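Local coordinates for protein ebony (Drosophila melanogaster, PDB 6DYM) that probably joins beta-alanine to dopamine and other amines as a nonribosomal peptide synthetase, this piece being its C-terminal condensation domain, at residues I137-L148 against L167-Y177. Sequence-based numbering, arbitrary orientation. Where two conformers were deposited one is given.
Sequences IACMHFMEHEVL and LTQQLADVYHY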
loop_
_atom_site.group_PDB
_atom_site.type_symbol
_atom_site.label_atom_id
_atom_site.label_comp_id
_atom_site.label_asym_id
_atom_site.label_seq_id
_atom_site.Cartn_x
_atom_site.Cartn_y
_atom_site.Cartn_z
ATOM N N ILE A 137 -1.557 -6.062 14.881
ATOM C CA ILE A 137 -0.200 -5.565 15.086
ATOM C C ILE A 137 0.824 -6.653 14.780
ATOM O O ILE A 137 1.857 -6.394 14.149
ATOM C CB ILE A 137 -0.056 -5.027 16.520
ATOM C CG1 ILE A 137 -0.752 -3.668 16.634
ATOM C CG2 ILE A 137 1.407 -4.928 16.927
ATOM C CD1 ILE A 137 -0.002 -2.540 15.952
ATOM N N ALA A 138 0.558 -7.887 15.212
ATOM C CA ALA A 138 1.474 -8.981 14.899
ATOM C C ALA A 138 1.597 -9.184 13.392
ATOM O O ALA A 138 2.703 -9.359 12.869
ATOM C CB ALA A 138 1.011 -10.271 15.577
ATOM N N CYS A 139 0.470 -9.163 12.675
ATOM C CA CYS A 139 0.517 -9.370 11.232
ATOM C C CYS A 139 1.263 -8.234 10.537
ATOM O O CYS A 139 2.069 -8.478 9.631
ATOM C CB CYS A 139 -0.900 -9.519 10.676
ATOM S SG CYS A 139 -0.978 -10.138 8.973
ATOM N N MET A 140 1.034 -6.988 10.967
ATOM C CA MET A 140 1.738 -5.859 10.363
ATOM C C MET A 140 3.244 -5.975 10.567
ATOM O O MET A 140 4.022 -5.780 9.624
ATOM C CB MET A 140 1.217 -4.542 10.942
ATOM C CG MET A 140 -0.204 -4.195 10.516
ATOM S SD MET A 140 -0.363 -3.956 8.732
ATOM C CE MET A 140 0.193 -2.259 8.574
ATOM N N HIS A 141 3.675 -6.288 11.796
ATOM C CA HIS A 141 5.100 -6.500 12.049
ATOM C C HIS A 141 5.650 -7.607 11.153
ATOM O O HIS A 141 6.760 -7.497 10.619
ATOM C CB HIS A 141 5.339 -6.851 13.525
ATOM C CG HIS A 141 5.430 -5.659 14.437
ATOM N ND1 HIS A 141 6.467 -4.754 14.386
ATOM C CD2 HIS A 141 4.618 -5.240 15.438
ATOM C CE1 HIS A 141 6.285 -3.820 15.303
ATOM N NE2 HIS A 141 5.168 -4.091 15.955
ATOM N N PHE A 142 4.875 -8.678 10.968
ATOM C CA PHE A 142 5.334 -9.810 10.167
ATOM C C PHE A 142 5.479 -9.425 8.699
ATOM O O PHE A 142 6.483 -9.751 8.056
ATOM C CB PHE A 142 4.358 -10.978 10.332
ATOM C CG PHE A 142 4.786 -12.240 9.639
ATOM C CD1 PHE A 142 5.665 -13.121 10.251
ATOM C CD2 PHE A 142 4.292 -12.560 8.385
ATOM C CE1 PHE A 142 6.054 -14.290 9.616
ATOM C CE2 PHE A 142 4.676 -13.728 7.744
ATOM C CZ PHE A 142 5.556 -14.593 8.358
ATOM N N MET A 143 4.480 -8.739 8.144
ATOM C CA MET A 143 4.565 -8.326 6.746
ATOM C C MET A 143 5.667 -7.295 6.540
ATOM O O MET A 143 6.350 -7.306 5.512
ATOM C CB MET A 143 3.233 -7.752 6.284
ATOM C CG MET A 143 2.089 -8.727 6.374
ATOM S SD MET A 143 0.693 -8.158 5.414
ATOM C CE MET A 143 -0.052 -6.980 6.529
ATOM N N GLU A 144 5.837 -6.384 7.493
ATOM C CA GLU A 144 6.918 -5.413 7.393
ATOM C C GLU A 144 8.270 -6.111 7.347
ATOM O O GLU A 144 9.161 -5.728 6.577
ATOM C CB GLU A 144 6.832 -4.460 8.582
ATOM C CG GLU A 144 7.935 -3.448 8.673
ATOM C CD GLU A 144 8.206 -2.739 7.358
ATOM O OE1 GLU A 144 9.403 -2.635 6.999
ATOM O OE2 GLU A 144 7.241 -2.304 6.709
ATOM N N HIS A 145 8.439 -7.140 8.180
ATOM C CA HIS A 145 9.671 -7.918 8.199
ATOM C C HIS A 145 9.860 -8.689 6.900
ATOM O O HIS A 145 10.984 -8.804 6.405
ATOM C CB HIS A 145 9.654 -8.869 9.407
ATOM C CG HIS A 145 10.829 -9.798 9.496
ATOM N ND1 HIS A 145 10.872 -11.012 8.841
ATOM C CD2 HIS A 145 11.978 -9.715 10.210
ATOM C CE1 HIS A 145 12.009 -11.622 9.124
ATOM N NE2 HIS A 145 12.698 -10.857 9.952
ATOM N N GLU A 146 8.779 -9.224 6.330
ATOM C CA GLU A 146 8.914 -10.028 5.120
ATOM C C GLU A 146 9.104 -9.178 3.869
ATOM O O GLU A 146 9.767 -9.622 2.924
ATOM C CB GLU A 146 7.701 -10.941 4.951
ATOM C CG GLU A 146 7.700 -12.123 5.914
ATOM C CD GLU A 146 8.974 -12.947 5.813
ATOM O OE1 GLU A 146 9.248 -13.485 4.717
ATOM O OE2 GLU A 146 9.703 -13.047 6.827
ATOM N N VAL A 147 8.533 -7.974 3.823
ATOM C CA VAL A 147 8.796 -7.095 2.686
ATOM C C VAL A 147 10.285 -6.772 2.611
ATOM O O VAL A 147 10.889 -6.791 1.530
ATOM C CB VAL A 147 7.933 -5.823 2.775
ATOM C CG1 VAL A 147 8.380 -4.804 1.737
ATOM C CG2 VAL A 147 6.467 -6.168 2.564
ATOM N N LEU A 148 10.905 -6.503 3.763
ATOM C CA LEU A 148 12.350 -6.293 3.804
ATOM C C LEU A 148 13.094 -7.499 3.241
ATOM O O LEU A 148 14.031 -7.345 2.451
ATOM C CB LEU A 148 12.794 -6.003 5.243
ATOM C CG LEU A 148 12.366 -4.651 5.833
ATOM C CD1 LEU A 148 12.468 -4.606 7.360
ATOM C CD2 LEU A 148 13.149 -3.503 5.206
ATOM N N LEU A 167 -1.005 4.674 11.933
ATOM C CA LEU A 167 -0.360 3.429 12.340
ATOM C C LEU A 167 0.719 3.014 11.346
ATOM O O LEU A 167 1.810 2.590 11.744
ATOM C CB LEU A 167 -1.403 2.320 12.490
ATOM C CG LEU A 167 -0.870 0.909 12.767
ATOM C CD1 LEU A 167 -0.004 0.884 14.030
ATOM C CD2 LEU A 167 -2.023 -0.076 12.889
ATOM N N THR A 168 0.426 3.098 10.041
ATOM C CA THR A 168 1.441 2.730 9.057
ATOM C C THR A 168 2.592 3.726 9.056
ATOM O O THR A 168 3.742 3.338 8.828
ATOM C CB THR A 168 0.837 2.622 7.652
ATOM O OG1 THR A 168 0.162 3.840 7.311
ATOM C CG2 THR A 168 -0.147 1.451 7.576
ATOM N N GLN A 169 2.303 5.004 9.313
ATOM C CA GLN A 169 3.364 6.004 9.407
ATOM C C GLN A 169 4.275 5.736 10.597
ATOM O O GLN A 169 5.502 5.820 10.478
ATOM C CB GLN A 169 2.761 7.405 9.507
ATOM C CG GLN A 169 2.036 7.848 8.233
ATOM C CD GLN A 169 1.142 9.050 8.456
ATOM O OE1 GLN A 169 0.972 9.507 9.589
ATOM N NE2 GLN A 169 0.540 9.555 7.377
ATOM N N GLN A 170 3.694 5.415 11.755
ATOM C CA GLN A 170 4.503 5.176 12.945
ATOM C C GLN A 170 5.286 3.873 12.828
ATOM O O GLN A 170 6.447 3.799 13.248
ATOM C CB GLN A 170 3.606 5.163 14.179
ATOM C CG GLN A 170 4.346 4.955 15.498
ATOM C CD GLN A 170 3.515 5.389 16.691
ATOM O OE1 GLN A 170 2.289 5.452 16.609
ATOM N NE2 GLN A 170 4.178 5.697 17.803
ATOM N N LEU A 171 4.668 2.833 12.268
ATOM C CA LEU A 171 5.399 1.591 12.033
ATOM C C LEU A 171 6.614 1.828 11.147
ATOM O O LEU A 171 7.704 1.318 11.425
ATOM C CB LEU A 171 4.476 0.553 11.401
ATOM C CG LEU A 171 3.533 -0.172 12.360
ATOM C CD1 LEU A 171 2.547 -1.025 11.580
ATOM C CD2 LEU A 171 4.321 -1.017 13.355
ATOM N N ALA A 172 6.445 2.602 10.072
ATOM C CA ALA A 172 7.573 2.911 9.199
ATOM C C ALA A 172 8.680 3.630 9.957
ATOM O O ALA A 172 9.867 3.360 9.742
ATOM C CB ALA A 172 7.100 3.752 8.015
ATOM N N ASP A 173 8.314 4.553 10.848
ATOM C CA ASP A 173 9.320 5.260 11.636
ATOM C C ASP A 173 10.122 4.304 12.513
ATOM O O ASP A 173 11.356 4.373 12.544
ATOM C CB ASP A 173 8.656 6.333 12.495
ATOM C CG ASP A 173 7.862 7.333 11.669
ATOM O OD1 ASP A 173 8.359 7.756 10.600
ATOM O OD2 ASP A 173 6.738 7.693 12.087
ATOM N N VAL A 174 9.448 3.401 13.235
ATOM C CA VAL A 174 10.193 2.531 14.143
ATOM C C VAL A 174 10.952 1.444 13.392
ATOM O O VAL A 174 11.864 0.829 13.962
ATOM C CB VAL A 174 9.279 1.926 15.228
ATOM C CG1 VAL A 174 8.637 3.035 16.041
ATOM C CG2 VAL A 174 8.219 1.009 14.634
ATOM N N TYR A 175 10.623 1.201 12.124
ATOM C CA TYR A 175 11.418 0.321 11.279
ATOM C C TYR A 175 12.521 1.076 10.548
ATOM O O TYR A 175 13.137 0.520 9.632
ATOM C CB TYR A 175 10.519 -0.416 10.281
ATOM C CG TYR A 175 9.933 -1.685 10.856
ATOM C CD1 TYR A 175 10.622 -2.892 10.777
ATOM C CD2 TYR A 175 8.712 -1.670 11.517
ATOM C CE1 TYR A 175 10.094 -4.054 11.314
ATOM C CE2 TYR A 175 8.177 -2.826 12.061
ATOM C CZ TYR A 175 8.873 -4.016 11.958
ATOM O OH TYR A 175 8.344 -5.169 12.503
ATOM N N HIS A 176 12.769 2.331 10.938
ATOM C CA HIS A 176 13.878 3.150 10.441
ATOM C C HIS A 176 13.738 3.506 8.961
ATOM O O HIS A 176 14.737 3.632 8.246
ATOM C CB HIS A 176 15.224 2.473 10.711
ATOM C CG HIS A 176 15.401 2.083 12.142
ATOM N ND1 HIS A 176 15.467 0.769 12.555
ATOM C CD2 HIS A 176 15.477 2.836 13.263
ATOM C CE1 HIS A 176 15.602 0.732 13.870
ATOM N NE2 HIS A 176 15.608 1.972 14.324
ATOM N N TYR A 177 12.511 3.683 8.491
ATOM C CA TYR A 177 12.310 4.303 7.189
ATOM C C TYR A 177 12.665 5.780 7.272
ATOM O O TYR A 177 12.359 6.454 8.263
ATOM C CB TYR A 177 10.863 4.150 6.734
ATOM C CG TYR A 177 10.544 2.816 6.113
ATOM C CD1 TYR A 177 10.360 1.682 6.902
ATOM C CD2 TYR A 177 10.418 2.684 4.738
ATOM C CE1 TYR A 177 10.057 0.453 6.332
ATOM C CE2 TYR A 177 10.118 1.458 4.155
ATOM C CZ TYR A 177 9.942 0.349 4.957
ATOM O OH TYR A 177 9.643 -0.866 4.384
#
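Y175 reaches across to the helix of H141 and meets the imidazole at its edge: OH lies in the ring plane, 2.7 Å from H141 ND1, in a nearly straight hydrogen bond (166°) for which either residue could supply the proton. L171 CD2 packs over a face of the same imidazole, 3.9 Å from H141 CE1. E144 serves both tyrosines. Its CG sits over the face of the Y175 ring, and a bend at chi2 (48°) carries the carboxylate on to Y177, whose OH donates to the syn lone pair of E144 OE1 over 3.2 Å. The two segments lie on helices 133-153 and 166-174, which follow the parallel central strands 119-127 and 158-163 of a mixed sheet, a topology consistent with the GNAT acetyltransferase fold; the axes of 137-148 and 167-174 run at 51° to each other. A Schellman motif with H176 at C-prime closes the second helix, satisfying A172 O with Y177 N at 2.9 Å and D173 O with H176 N at 3.0 Å. With Y175 cut back to an alanine, H141 ND1 would probably lose its hydroxyl partner and E144 CG the ring it lies over. At the other end the contact is apolar: M140 CB touches L171 CD1 at 3.8 Å, while T168 OG1 turns to S165 OG for its hydrogen bond. I137 CD1 meets L167 CD1 at 3.9 Å.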